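Local coordinates for protein nidogen-1 (Mus musculus, PDB 1GL4) that associates tightly with laminin in basement membranes, binds collagen IV and perlecan, and probably takes part in interactions between cells and the extracellular matrix, at residues I94-G99 with E263-R268; E133-A138 with T230-E235; G27-C32 with C236-A241. All blocks are in the same frame, centred on the assembly; numbering follows the deposited sequence.

Contact 1 of 3, residues I94-G99 with E263-R268; sequences IPETVG and EERILR
Arg265 passes the carbonyl of Ile94 on its way to Glu96. CB sits 3.5 Å from Ile94 O, and CG stays beside the same carbonyl, because chi1 of -66° sets CG anti to the carbonyl carbon of Arg265. From CG to NE the chain runs extended, bringing CD to 4.0 Å and NE to 3.1 Å from Glu96 OE2. That oxygen lies over one face of the guanidinium, 2.8 Å from Arg265 NH2, a salt bridge by charge alone, whose exact distances are doubtful because OE2 is modelled too close to the guanidinium. No N-H points at it, and the two planes stand 36° apart. With an alanine in place of Glu96, the Arg265 guanidinium would probably lose its charge partner across this contact and be freer to swing outward. Tyr260, on strand 248-261, touches both side chains, and its OH donates a hydrogen bond to Ile94 O. Arg265 and Ile266 together face Asn261 in a G1 beta bulge, where the barrel strand 266-276 sets out from its hairpin. On that strand's other side, Ile94 N bonds to Arg265 O at 3.2 Å, the donor tilted 34° from the carbonyl plane, beyond the antiparallel pairing with strand 86-92. Farther in, Leu267 directs CD1 to within 3.8 Å of Gly99 O, and its CB lies 4.4 Å from Ile94 CG1. Pro95 O accepts from both Val98 N and Gly99 N, which curls 96-99 into a single short turn of helix. Next along, Arg268, a perlecan-binding residue, bonds through NH1 to the backbone of another protein's chain.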
ATOM      1  N   ILE A  94      -6.182 -15.972  -5.394  1.00 20.76           N
ATOM      2  CA  ILE A  94      -5.159 -15.847  -6.422  1.00 17.94           C
ATOM      3  C   ILE A  94      -4.652 -17.273  -6.600  1.00 16.74           C
ATOM      4  O   ILE A  94      -4.134 -17.870  -5.657  1.00 14.32           O
ATOM      5  CB  ILE A  94      -3.988 -14.936  -5.972  1.00 17.52           C
ATOM      6  CG1 ILE A  94      -4.400 -13.459  -6.046  1.00 17.35           C
ATOM      7  CG2 ILE A  94      -2.774 -15.179  -6.860  1.00 17.53           C
ATOM      8  CD1 ILE A  94      -4.637 -12.945  -7.464  1.00 16.65           C
ATOM      9  N   PRO A  95      -4.811 -17.838  -7.811  1.00 16.84           N
ATOM     10  CA  PRO A  95      -4.395 -19.200  -8.172  1.00 18.02           C
ATOM     11  C   PRO A  95      -2.906 -19.460  -7.979  1.00 17.49           C
ATOM     12  O   PRO A  95      -2.085 -18.587  -8.247  1.00 15.12           O
ATOM     13  CB  PRO A  95      -4.792 -19.305  -9.646  1.00 18.02           C
ATOM     14  CG  PRO A  95      -5.907 -18.313  -9.783  1.00 21.72           C
ATOM     15  CD  PRO A  95      -5.409 -17.157  -8.971  1.00 16.72           C
ATOM     16  N   GLU A  96      -2.571 -20.670  -7.531  1.00 19.27           N
ATOM     17  CA  GLU A  96      -1.181 -21.060  -7.313  1.00 21.16           C
ATOM     18  C   GLU A  96      -0.413 -21.015  -8.629  1.00 20.15           C
ATOM     19  O   GLU A  96       0.812 -20.905  -8.646  1.00 20.94           O
ATOM     20  CB  GLU A  96      -1.097 -22.481  -6.748  1.00 26.17           C
ATOM     21  CG  GLU A  96      -2.392 -23.012  -6.152  1.00 33.68           C
ATOM     22  CD  GLU A  96      -3.482 -23.199  -7.194  1.00 36.01           C
ATOM     23  OE1 GLU A  96      -3.228 -23.897  -8.201  1.00 39.08           O
ATOM     24  OE2 GLU A  96      -4.591 -22.652  -7.005  1.00 36.40           O
ATOM     25  N   THR A  97      -1.145 -21.115  -9.731  1.00 19.46           N
ATOM     26  CA  THR A  97      -0.548 -21.090 -11.060  1.00 19.03           C
ATOM     27  C   THR A  97       0.042 -19.730 -11.426  1.00 18.65           C
ATOM     28  O   THR A  97       0.796 -19.617 -12.393  1.00 17.73           O
ATOM     29  CB  THR A  97      -1.587 -21.464 -12.135  1.00 19.48           C
ATOM     30  OG1 THR A  97      -2.745 -20.636 -11.985  1.00 19.51           O
ATOM     31  CG2 THR A  97      -1.989 -22.930 -12.003  1.00 20.73           C
ATOM     32  N   VAL A  98      -0.291 -18.696 -10.658  1.00 16.17           N
ATOM     33  CA  VAL A  98       0.217 -17.363 -10.959  1.00 15.34           C
ATOM     34  C   VAL A  98       0.734 -16.646  -9.711  1.00 15.97           C
ATOM     35  O   VAL A  98       1.501 -15.687  -9.811  1.00 16.04           O
ATOM     36  CB  VAL A  98      -0.884 -16.497 -11.636  1.00 16.16           C
ATOM     37  CG1 VAL A  98      -1.888 -15.998 -10.591  1.00 14.90           C
ATOM     38  CG2 VAL A  98      -0.251 -15.333 -12.385  1.00 15.70           C
ATOM     39  N   GLY A  99       0.320 -17.130  -8.543  1.00 15.28           N
ATOM     40  CA  GLY A  99       0.722 -16.534  -7.280  1.00 14.16           C
ATOM     41  C   GLY A  99       2.201 -16.255  -7.078  1.00 14.37           C
ATOM     42  O   GLY A  99       2.580 -15.147  -6.698  1.00 13.35           O
ATOM     43  N   GLU A 263      -1.822 -22.109   0.826  1.00 26.17           N
ATOM     44  CA  GLU A 263      -2.928 -22.608   1.643  1.00 27.99           C
ATOM     45  C   GLU A 263      -4.165 -21.720   1.618  1.00 27.24           C
ATOM     46  O   GLU A 263      -5.277 -22.213   1.444  1.00 27.56           O
ATOM     47  CB  GLU A 263      -2.472 -22.811   3.091  1.00 28.74           C
ATOM     48  CG  GLU A 263      -1.544 -23.999   3.294  1.00 33.41           C
ATOM     49  CD  GLU A 263      -0.292 -23.916   2.443  1.00 36.40           C
ATOM     50  OE1 GLU A 263       0.444 -22.911   2.563  1.00 38.31           O
ATOM     51  OE2 GLU A 263      -0.046 -24.855   1.656  1.00 37.46           O
ATOM     52  N   GLU A 264      -3.980 -20.417   1.803  1.00 26.26           N
ATOM     53  CA  GLU A 264      -5.111 -19.500   1.785  1.00 25.07           C
ATOM     54  C   GLU A 264      -5.211 -18.792   0.434  1.00 22.74           C
ATOM     55  O   GLU A 264      -6.101 -17.970   0.218  1.00 20.95           O
ATOM     56  CB  GLU A 264      -4.991 -18.476   2.929  1.00 27.36           C
ATOM     57  CG  GLU A 264      -4.945 -19.125   4.316  1.00 30.16           C
ATOM     58  CD  GLU A 264      -5.149 -18.148   5.467  1.00 32.32           C
ATOM     59  OE1 GLU A 264      -4.968 -18.566   6.628  1.00 35.51           O
ATOM     60  OE2 GLU A 264      -5.500 -16.972   5.227  1.00 32.95           O
ATOM     61  N   ARG A 265      -4.305 -19.136  -0.477  1.00 20.15           N
ATOM     62  CA  ARG A 265      -4.276 -18.540  -1.812  1.00 19.77           C
ATOM     63  C   ARG A 265      -4.352 -17.025  -1.716  1.00 18.06           C
ATOM     64  O   ARG A 265      -5.210 -16.385  -2.330  1.00 16.18           O
ATOM     65  CB  ARG A 265      -5.437 -19.062  -2.656  1.00 21.92           C
ATOM     66  CG  ARG A 265      -5.347 -20.537  -2.973  1.00 27.99           C
ATOM     67  CD  ARG A 265      -6.468 -20.952  -3.898  1.00 31.95           C
ATOM     68  NE  ARG A 265      -6.283 -22.307  -4.402  1.00 37.24           N
ATOM     69  CZ  ARG A 265      -6.983 -22.827  -5.407  1.00 40.93           C
ATOM     70  NH1 ARG A 265      -7.914 -22.101  -6.015  1.00 42.61           N
ATOM     71  NH2 ARG A 265      -6.748 -24.070  -5.806  1.00 42.94           N
ATOM     72  N   ILE A 266      -3.437 -16.449  -0.948  1.00 16.47           N
ATOM     73  CA  ILE A 266      -3.427 -15.012  -0.760  1.00 16.08           C
ATOM     74  C   ILE A 266      -2.068 -14.407  -1.065  1.00 15.08           C
ATOM     75  O   ILE A 266      -1.032 -14.947  -0.683  1.00 14.97           O
ATOM     76  CB  ILE A 266      -3.848 -14.659   0.686  1.00 18.41           C
ATOM     77  CG1 ILE A 266      -3.775 -13.149   0.904  1.00 18.91           C
ATOM     78  CG2 ILE A 266      -2.966 -15.404   1.677  1.00 21.90           C
ATOM     79  CD1 ILE A 266      -4.383 -12.705   2.223  1.00 23.87           C
ATOM     80  N   LEU A 267      -2.091 -13.287  -1.780  1.00 14.58           N
ATOM     81  CA  LEU A 267      -0.887 -12.564  -2.156  1.00 13.91           C
ATOM     82  C   LEU A 267      -0.802 -11.338  -1.241  1.00 13.31           C
ATOM     83  O   LEU A 267      -1.777 -10.597  -1.108  1.00 12.22           O
ATOM     84  CB  LEU A 267      -1.006 -12.141  -3.624  1.00 14.32           C
ATOM     85  CG  LEU A 267       0.108 -11.408  -4.363  1.00 12.19           C
ATOM     86  CD1 LEU A 267       1.363 -12.271  -4.467  1.00 10.02           C
ATOM     87  CD2 LEU A 267      -0.408 -11.051  -5.757  1.00 13.06           C
ATOM     88  N   ARG A 268       0.355 -11.131  -0.612  1.00 13.00           N
ATOM     89  CA  ARG A 268       0.548 -10.004   0.303  1.00 13.23           C
ATOM     90  C   ARG A 268       1.734  -9.101  -0.058  1.00 14.57           C
ATOM     91  O   ARG A 268       2.818  -9.583  -0.407  1.00 12.35           O
ATOM     92  CB  ARG A 268       0.725 -10.527   1.739  1.00 14.77           C
ATOM     93  CG  ARG A 268      -0.470 -11.323   2.285  1.00 13.27           C
ATOM     94  CD  ARG A 268      -0.182 -11.879   3.681  1.00 19.16           C
ATOM     95  NE  ARG A 268      -1.334 -12.565   4.270  1.00 19.79           N
ATOM     96  CZ  ARG A 268      -2.449 -11.954   4.670  1.00 22.81           C
ATOM     97  NH1 ARG A 268      -2.569 -10.638   4.546  1.00 20.80           N
ATOM     98  NH2 ARG A 268      -3.448 -12.655   5.193  1.00 23.86           N
TER

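Contact 2 of 3, residues E133-A138 with T230-E235; sequences EFTRQA and TITFQE
The ring of Phe134 is met obliquely by Ile231, whose CG2 methyl comes to 3.7 Å from Phe134 CD1; the two side chains run alongside each other off the same face of the strands. Beyond this strand pair the ring stacks with Phe155 and touches Ile111 and Met115 of helix 107-115. Phe233 meets Phe134 through their CB atoms, 3.8 Å apart, while its own ring leads off to Ile199 and to Ile129 of helix 126-130. Chi1 of 66° holds Phe134 CG between its backbone N and carbonyl carbon, and its CB presses to 3.1 Å from Thr232 O.

The backbones form a regular antiparallel ladder, the two strand axes at 161°. Thr135 and Thr232 form one hydrogen-bonded pair, N to O both ways, and Gln137 and Thr230 the next; Arg136 and Ile231 make the non-hydrogen-bonded pair between them. On the threonine face, Thr135 CB rests 3.5 Å from Thr232 OG1, with Thr135 OG1 bonded to Gln154 OE1. A water there accepts from Gln137 NE2 at 2.8 Å, donates to Thr230 O at 2.9 Å, and is also bonded to Thr232 OG1. Where the strands part, a second water bridges Glu133 O and Gln234 N, prolonging the ladder by one step.

This is a wall of the G2 barrel, a member of the GFP-like clan, and its two faces differ in chemistry: Phe134 and Ile231 pack against helix 107-115 beside buried Arg136, whose guanidinium is bonded to Pro107 O and Gln229 OE1, while the other face carries threonines, a glutamine and bridging water.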
ATOM      1  N   GLU A 133      -9.066  10.177  -6.258  1.00 10.28           N
ATOM      2  CA  GLU A 133      -9.857  10.137  -7.483  1.00  9.91           C
ATOM      3  C   GLU A 133      -8.865  10.289  -8.630  1.00 11.68           C
ATOM      4  O   GLU A 133      -8.462  11.401  -8.956  1.00 10.65           O
ATOM      5  CB  GLU A 133     -10.863  11.300  -7.514  1.00 14.91           C
ATOM      6  CG  GLU A 133     -11.876  11.305  -6.368  1.00 15.64           C
ATOM      7  CD  GLU A 133     -12.697  12.593  -6.313  1.00 19.08           C
ATOM      8  OE1 GLU A 133     -12.106  13.693  -6.256  1.00 22.22           O
ATOM      9  OE2 GLU A 133     -13.935  12.507  -6.317  1.00 19.14           O
ATOM     10  N   PHE A 134      -8.452   9.176  -9.231  1.00 11.97           N
ATOM     11  CA  PHE A 134      -7.490   9.234 -10.329  1.00 13.34           C
ATOM     12  C   PHE A 134      -7.397   7.920 -11.090  1.00 14.32           C
ATOM     13  O   PHE A 134      -7.931   6.898 -10.656  1.00 13.34           O
ATOM     14  CB  PHE A 134      -6.094   9.629  -9.799  1.00 11.68           C
ATOM     15  CG  PHE A 134      -5.449   8.593  -8.889  1.00 11.64           C
ATOM     16  CD1 PHE A 134      -4.534   7.668  -9.393  1.00  9.45           C
ATOM     17  CD2 PHE A 134      -5.737   8.568  -7.524  1.00 11.20           C
ATOM     18  CE1 PHE A 134      -3.914   6.739  -8.556  1.00 11.26           C
ATOM     19  CE2 PHE A 134      -5.121   7.642  -6.674  1.00  9.88           C
ATOM     20  CZ  PHE A 134      -4.206   6.723  -7.189  1.00  8.18           C
ATOM     21  N   THR A 135      -6.731   7.967 -12.240  1.00 14.55           N
ATOM     22  CA  THR A 135      -6.528   6.784 -13.071  1.00 15.72           C
ATOM     23  C   THR A 135      -5.025   6.536 -13.154  1.00 15.68           C
ATOM     24  O   THR A 135      -4.245   7.476 -13.319  1.00 14.99           O
ATOM     25  CB  THR A 135      -7.046   6.995 -14.510  1.00 16.32           C
ATOM     26  OG1 THR A 135      -8.449   7.275 -14.482  1.00 18.96           O
ATOM     27  CG2 THR A 135      -6.796   5.745 -15.352  1.00 17.64           C
ATOM     28  N   ARG A 136      -4.629   5.272 -13.036  1.00 14.48           N
ATOM     29  CA  ARG A 136      -3.226   4.885 -13.105  1.00 13.90           C
ATOM     30  C   ARG A 136      -3.019   3.897 -14.247  1.00 15.42           C
ATOM     31  O   ARG A 136      -3.621   2.821 -14.251  1.00 15.03           O
ATOM     32  CB  ARG A 136      -2.781   4.219 -11.796  1.00 13.46           C
ATOM     33  CG  ARG A 136      -1.310   3.773 -11.782  1.00 14.84           C
ATOM     34  CD  ARG A 136      -1.061   2.588 -10.837  1.00 13.76           C
ATOM     35  NE  ARG A 136       0.364   2.382 -10.562  1.00 13.25           N
ATOM     36  CZ  ARG A 136       0.855   1.375  -9.842  1.00 16.25           C
ATOM     37  NH1 ARG A 136       0.040   0.463  -9.323  1.00 12.89           N
ATOM     38  NH2 ARG A 136       2.165   1.295  -9.612  1.00 13.81           N
ATOM     39  N   GLN A 137      -2.194   4.274 -15.220  1.00 13.18           N
ATOM     40  CA  GLN A 137      -1.873   3.390 -16.340  1.00 14.97           C
ATOM     41  C   GLN A 137      -0.418   3.004 -16.119  1.00 13.93           C
ATOM     42  O   GLN A 137       0.442   3.878 -16.077  1.00 11.89           O
ATOM     43  CB  GLN A 137      -1.973   4.120 -17.685  1.00 16.63           C
ATOM     44  CG  GLN A 137      -3.326   4.722 -18.026  1.00 19.77           C
ATOM     45  CD  GLN A 137      -3.268   5.546 -19.309  1.00 23.67           C
ATOM     46  OE1 GLN A 137      -3.109   5.001 -20.406  1.00 23.75           O
ATOM     47  NE2 GLN A 137      -3.383   6.871 -19.175  1.00 23.09           N
ATOM     48  N   ALA A 138      -0.135   1.711 -15.971  1.00 13.18           N
ATOM     49  CA  ALA A 138       1.243   1.278 -15.760  1.00 13.43           C
ATOM     50  C   ALA A 138       1.652   0.104 -16.647  1.00 14.82           C
ATOM     51  O   ALA A 138       0.819  -0.696 -17.079  1.00 14.14           O
ATOM     52  CB  ALA A 138       1.458   0.916 -14.293  1.00 13.45           C
ATOM     53  N   THR A 230       1.678   6.385 -15.660  1.00  9.85           N
ATOM     54  CA  THR A 230       1.073   7.689 -15.898  1.00 10.10           C
ATOM     55  C   THR A 230      -0.159   7.794 -15.006  1.00 10.35           C
ATOM     56  O   THR A 230      -1.068   6.967 -15.076  1.00 11.48           O
ATOM     57  CB  THR A 230       0.678   7.849 -17.370  1.00  9.56           C
ATOM     58  OG1 THR A 230       1.864   7.823 -18.176  1.00 10.18           O
ATOM     59  CG2 THR A 230      -0.057   9.172 -17.594  1.00  9.73           C
ATOM     60  N   ILE A 231      -0.164   8.816 -14.164  1.00 10.93           N
ATOM     61  CA  ILE A 231      -1.243   9.052 -13.215  1.00 11.09           C
ATOM     62  C   ILE A 231      -2.010  10.324 -13.596  1.00 11.35           C
ATOM     63  O   ILE A 231      -1.443  11.413 -13.605  1.00 11.29           O
ATOM     64  CB  ILE A 231      -0.643   9.171 -11.791  1.00 11.97           C
ATOM     65  CG1 ILE A 231      -0.009   7.825 -11.407  1.00 12.92           C
ATOM     66  CG2 ILE A 231      -1.715   9.587 -10.780  1.00  9.42           C
ATOM     67  CD1 ILE A 231       0.831   7.855 -10.143  1.00 14.15           C
ATOM     68  N   THR A 232      -3.297  10.174 -13.909  1.00 12.53           N
ATOM     69  CA  THR A 232      -4.135  11.308 -14.315  1.00 13.59           C
ATOM     70  C   THR A 232      -5.259  11.613 -13.325  1.00 14.83           C
ATOM     71  O   THR A 232      -5.845  10.712 -12.730  1.00 11.25           O
ATOM     72  CB  THR A 232      -4.749  11.067 -15.708  1.00 14.27           C
ATOM     73  OG1 THR A 232      -5.439   9.809 -15.719  1.00 15.68           O
ATOM     74  CG2 THR A 232      -3.655  11.049 -16.770  1.00 14.79           C
ATOM     75  N   PHE A 233      -5.566  12.894 -13.167  1.00 15.23           N
ATOM     76  CA  PHE A 233      -6.588  13.322 -12.216  1.00 17.66           C
ATOM     77  C   PHE A 233      -7.068  14.742 -12.523  1.00 18.40           C
ATOM     78  O   PHE A 233      -6.561  15.390 -13.439  1.00 18.68           O
ATOM     79  CB  PHE A 233      -5.998  13.266 -10.802  1.00 16.16           C
ATOM     80  CG  PHE A 233      -4.678  13.982 -10.668  1.00 15.88           C
ATOM     81  CD1 PHE A 233      -4.627  15.315 -10.264  1.00 14.96           C
ATOM     82  CD2 PHE A 233      -3.485  13.329 -10.967  1.00 16.64           C
ATOM     83  CE1 PHE A 233      -3.407  15.987 -10.161  1.00 15.47           C
ATOM     84  CE2 PHE A 233      -2.254  13.992 -10.869  1.00 16.98           C
ATOM     85  CZ  PHE A 233      -2.214  15.320 -10.466  1.00 14.72           C
ATOM     86  N   GLN A 234      -8.043  15.219 -11.752  1.00 18.57           N
ATOM     87  CA  GLN A 234      -8.586  16.563 -11.934  1.00 20.81           C
ATOM     88  C   GLN A 234      -8.229  17.485 -10.770  1.00 20.43           C
ATOM     89  O   GLN A 234      -8.221  17.060  -9.620  1.00 19.78           O
ATOM     90  CB  GLN A 234     -10.112  16.508 -12.065  1.00 22.71           C
ATOM     91  CG  GLN A 234     -10.612  15.753 -13.284  1.00 26.55           C
ATOM     92  CD  GLN A 234     -10.308  16.478 -14.580  1.00 28.72           C
ATOM     93  OE1 GLN A 234     -10.722  17.625 -14.777  1.00 29.83           O
ATOM     94  NE2 GLN A 234      -9.587  15.814 -15.477  1.00 28.90           N
ATOM     95  N   GLU A 235      -7.930  18.743 -11.082  1.00 20.67           N
ATOM     96  CA  GLU A 235      -7.603  19.746 -10.068  1.00 21.72           C
ATOM     97  C   GLU A 235      -8.540  20.931 -10.294  1.00 23.08           C
ATOM     98  O   GLU A 235      -8.878  21.249 -11.435  1.00 21.88           O
ATOM     99  CB  GLU A 235      -6.149  20.207 -10.202  1.00 21.64           C
ATOM    100  CG  GLU A 235      -5.118  19.084 -10.110  1.00 22.58           C
ATOM    101  CD  GLU A 235      -3.691  19.594 -10.223  1.00 21.93           C
ATOM    102  OE1 GLU A 235      -3.089  19.948  -9.184  1.00 23.08           O
ATOM    103  OE2 GLU A 235      -3.175  19.658 -11.358  1.00 20.73           O
TER
HETATM  104  O   HOH W   1     -10.154  13.325 -10.719  1.00 34.53           O
HETATM  105  O   HOH W   2      -3.554   7.600 -16.445  1.00 10.36           O

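Contact 3 of 3, residues G27-C32 with C236-A241; sequences GFCCRC and CAHDDA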
ATOM      1  N   GLY A  27     -15.492  30.148 -10.936  1.00 34.51           N
ATOM      2  CA  GLY A  27     -16.139  29.046 -10.248  1.00 33.16           C
ATOM      3  C   GLY A  27     -15.722  28.905  -8.800  1.00 31.05           C
ATOM      4  O   GLY A  27     -15.102  29.802  -8.236  1.00 31.77           O
ATOM      5  N   PHE A  28     -16.062  27.772  -8.196  1.00 30.48           N
ATOM      6  CA  PHE A  28     -15.722  27.522  -6.800  1.00 28.91           C
ATOM      7  C   PHE A  28     -14.768  26.337  -6.656  1.00 27.69           C
ATOM      8  O   PHE A  28     -14.632  25.523  -7.570  1.00 25.28           O
ATOM      9  CB  PHE A  28     -16.987  27.227  -5.996  1.00 30.29           C
ATOM     10  CG  PHE A  28     -17.632  25.919  -6.354  1.00 31.41           C
ATOM     11  CD1 PHE A  28     -18.410  25.801  -7.500  1.00 32.59           C
ATOM     12  CD2 PHE A  28     -17.421  24.789  -5.566  1.00 33.16           C
ATOM     13  CE1 PHE A  28     -18.971  24.576  -7.861  1.00 33.65           C
ATOM     14  CE2 PHE A  28     -17.974  23.558  -5.917  1.00 33.92           C
ATOM     15  CZ  PHE A  28     -18.751  23.452  -7.067  1.00 34.82           C
ATOM     16  N   CYS A  29     -14.119  26.257  -5.496  1.00 26.78           N
ATOM     17  CA  CYS A  29     -13.194  25.175  -5.172  1.00 27.54           C
ATOM     18  C   CYS A  29     -13.412  24.751  -3.717  1.00 27.89           C
ATOM     19  O   CYS A  29     -13.873  25.547  -2.892  1.00 26.74           O
ATOM     20  CB  CYS A  29     -11.736  25.614  -5.351  1.00 28.68           C
ATOM     21  SG  CYS A  29     -11.243  25.988  -7.063  1.00 31.47           S
ATOM     22  N   CYS A  30     -13.074  23.500  -3.416  1.00 27.32           N
ATOM     23  CA  CYS A  30     -13.222  22.945  -2.071  1.00 27.05           C
ATOM     24  C   CYS A  30     -11.856  22.814  -1.399  1.00 27.10           C
ATOM     25  O   CYS A  30     -10.833  22.663  -2.075  1.00 25.43           O
ATOM     26  CB  CYS A  30     -13.855  21.554  -2.130  1.00 27.18           C
ATOM     27  SG  CYS A  30     -15.422  21.380  -3.046  1.00 29.80           S
ATOM     28  N   ARG A  31     -11.844  22.851  -0.070  1.00 24.97           N
ATOM     29  CA  ARG A  31     -10.599  22.730   0.683  1.00 25.80           C
ATOM     30  C   ARG A  31     -10.868  22.094   2.048  1.00 24.67           C
ATOM     31  O   ARG A  31     -11.755  22.539   2.773  1.00 22.83           O
ATOM     32  CB  ARG A  31      -9.969  24.109   0.873  1.00 28.94           C
ATOM     33  CG  ARG A  31      -8.538  24.071   1.375  1.00 33.64           C
ATOM     34  CD  ARG A  31      -7.999  25.476   1.576  1.00 37.87           C
ATOM     35  NE  ARG A  31      -6.581  25.477   1.920  1.00 41.59           N
ATOM     36  CZ  ARG A  31      -5.903  26.561   2.285  1.00 43.52           C
ATOM     37  NH1 ARG A  31      -6.516  27.735   2.361  1.00 45.32           N
ATOM     38  NH2 ARG A  31      -4.611  26.475   2.569  1.00 44.50           N
ATOM     39  N   CYS A  32     -10.106  21.054   2.393  1.00 22.56           N
ATOM     40  CA  CYS A  32     -10.283  20.378   3.678  1.00 21.67           C
ATOM     41  C   CYS A  32      -9.980  21.329   4.832  1.00 21.36           C
ATOM     42  O   CYS A  32      -9.051  22.139   4.756  1.00 18.27           O
ATOM     43  CB  CYS A  32      -9.366  19.148   3.791  1.00 23.22           C
ATOM     44  SG  CYS A  32      -9.576  17.887   2.486  1.00 21.72           S
ATOM     45  N   CYS A 236      -8.968  21.584  -9.220  1.00 23.99           N
ATOM     46  CA  CYS A 236      -9.876  22.714  -9.369  1.00 27.19           C
ATOM     47  C   CYS A 236      -9.220  23.797 -10.221  1.00 28.67           C
ATOM     48  O   CYS A 236      -8.134  24.285  -9.901  1.00 27.89           O
ATOM     49  CB  CYS A 236     -10.278  23.269  -8.002  1.00 27.86           C
ATOM     50  SG  CYS A 236     -11.769  24.316  -8.082  1.00 31.55           S
ATOM     51  N   ALA A 237      -9.890  24.163 -11.311  1.00 31.29           N
ATOM     52  CA  ALA A 237      -9.369  25.158 -12.246  1.00 34.49           C
ATOM     53  C   ALA A 237      -9.617  26.609 -11.844  1.00 36.87           C
ATOM     54  O   ALA A 237      -9.481  27.518 -12.660  1.00 37.15           O
ATOM     55  CB  ALA A 237      -9.937  24.901 -13.638  1.00 33.79           C
ATOM     56  N   HIS A 238      -9.976  26.825 -10.587  1.00 39.85           N
ATOM     57  CA  HIS A 238     -10.223  28.174 -10.104  1.00 42.69           C
ATOM     58  C   HIS A 238      -9.206  28.447  -9.003  1.00 44.90           C
ATOM     59  O   HIS A 238      -8.224  27.714  -8.873  1.00 46.80           O
ATOM     60  CB  HIS A 238     -11.659  28.280  -9.584  1.00 41.69           C
ATOM     61  CG  HIS A 238     -12.677  27.713 -10.527  1.00 39.52           C
ATOM     62  ND1 HIS A 238     -12.887  28.224 -11.790  1.00 38.86           N
ATOM     63  CD2 HIS A 238     -13.502  26.644 -10.414  1.00 39.06           C
ATOM     64  CE1 HIS A 238     -13.795  27.494 -12.413  1.00 38.22           C
ATOM     65  NE2 HIS A 238     -14.184  26.529 -11.600  1.00 37.80           N
ATOM     66  N   ASP A 239      -9.428  29.492  -8.215  1.00 47.28           N
ATOM     67  CA  ASP A 239      -8.498  29.833  -7.145  1.00 49.09           C
ATOM     68  C   ASP A 239      -7.159  30.196  -7.776  1.00 50.28           C
ATOM     69  O   ASP A 239      -6.171  29.473  -7.635  1.00 50.83           O
ATOM     70  CB  ASP A 239      -8.321  28.646  -6.191  1.00 49.65           C
ATOM     71  CG  ASP A 239      -7.516  29.002  -4.956  1.00 50.43           C
ATOM     72  OD1 ASP A 239      -6.376  29.490  -5.102  1.00 50.72           O
ATOM     73  OD2 ASP A 239      -8.025  28.789  -3.837  1.00 51.37           O
ATOM     74  N   ASP A 240      -7.141  31.321  -8.483  1.00 51.50           N
ATOM     75  CA  ASP A 240      -5.936  31.794  -9.149  1.00 53.10           C
ATOM     76  C   ASP A 240      -4.754  31.840  -8.190  1.00 52.72           C
ATOM     77  O   ASP A 240      -3.648  31.424  -8.536  1.00 53.00           O
ATOM     78  CB  ASP A 240      -6.181  33.183  -9.744  1.00 55.67           C
ATOM     79  CG  ASP A 240      -4.989  33.700 -10.526  1.00 58.65           C
ATOM     80  OD1 ASP A 240      -3.921  33.914  -9.909  1.00 60.82           O
ATOM     81  OD2 ASP A 240      -5.119  33.887 -11.756  1.00 58.98           O
ATOM     82  N   ALA A 241      -4.993  32.350  -6.984  1.00 52.29           N
ATOM     83  CA  ALA A 241      -3.951  32.445  -5.967  1.00 51.51           C
ATOM     84  C   ALA A 241      -3.740  31.072  -5.336  1.00 50.96           C
ATOM     85  O   ALA A 241      -3.987  30.869  -4.146  1.00 51.68           O
ATOM     86  CB  ALA A 241      -4.348  33.458  -4.902  1.00 51.75           C
TER
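Cys29 and Cys236 point at each other and close a disulfide, SG to SG 2.0 Å, with a left-handed twist of -90° about the S-S bond. The two halves approach differently: Cys29 SG is anti to its own carbonyl carbon, whereas Cys236 SG swings anti to its backbone N, chi1 -162°. His238 lies alongside this bridge and is set by three neighbours around its ring. Gly27 CA sits over the face, 3.4 Å from the ring centroid and almost on the normal, a CH-pi contact made close by the absence of any CB on Gly27. Cys29 SG comes instead at the edge, near the ring plane, 5.0 Å from the centroid, and is 3.4 Å from His238 CB. Phe28 O also lies at the edge, 3.3 Å from His238 CD2. ND1 is hydrogen-bonded with Thr26 OG1, which together with Gly27 over the face helps hold the imidazole's rotation, and Tyr24 packs against it. The same Phe28 O stands 3.1 Å from Cys236 SG, so carbonyl, sulfur and ring edge are tightly gathered. Asp239 CB lies 4.0 Å from Cys29 SG, one residue beyond His238.

The strand 28-32 belongs to the EGF-like module, whose Cys30 and Cys32 bond to Cys15 and Cys43 within it; Cys29 is the extra cysteine, spent on an interdomain disulfide that ties the EGF-like module to the G2 beta-barrel.

Contacts 1 and 2 both belong to the G2 beta-barrel but lie on opposite sides of the chain's centre, their own centres 28 Å apart. Contact 3 joins the barrel to the EGF-like module, about 19 Å from contact 2 and 45 Å from contact 1, centre to centre. Along the chain 27-32 comes first, then 94-99, 133-138, 230-235, 236-241 and 263-268, so contact 2 falls within the loops of the other two, while contacts 1 and 3 cross. Segment 230-235 runs straight into 236-241: the barrel strand 221-232 leads directly to the interdomain disulfide, and the perlecan-binding side sits at the far end, clear of the EGF-like module.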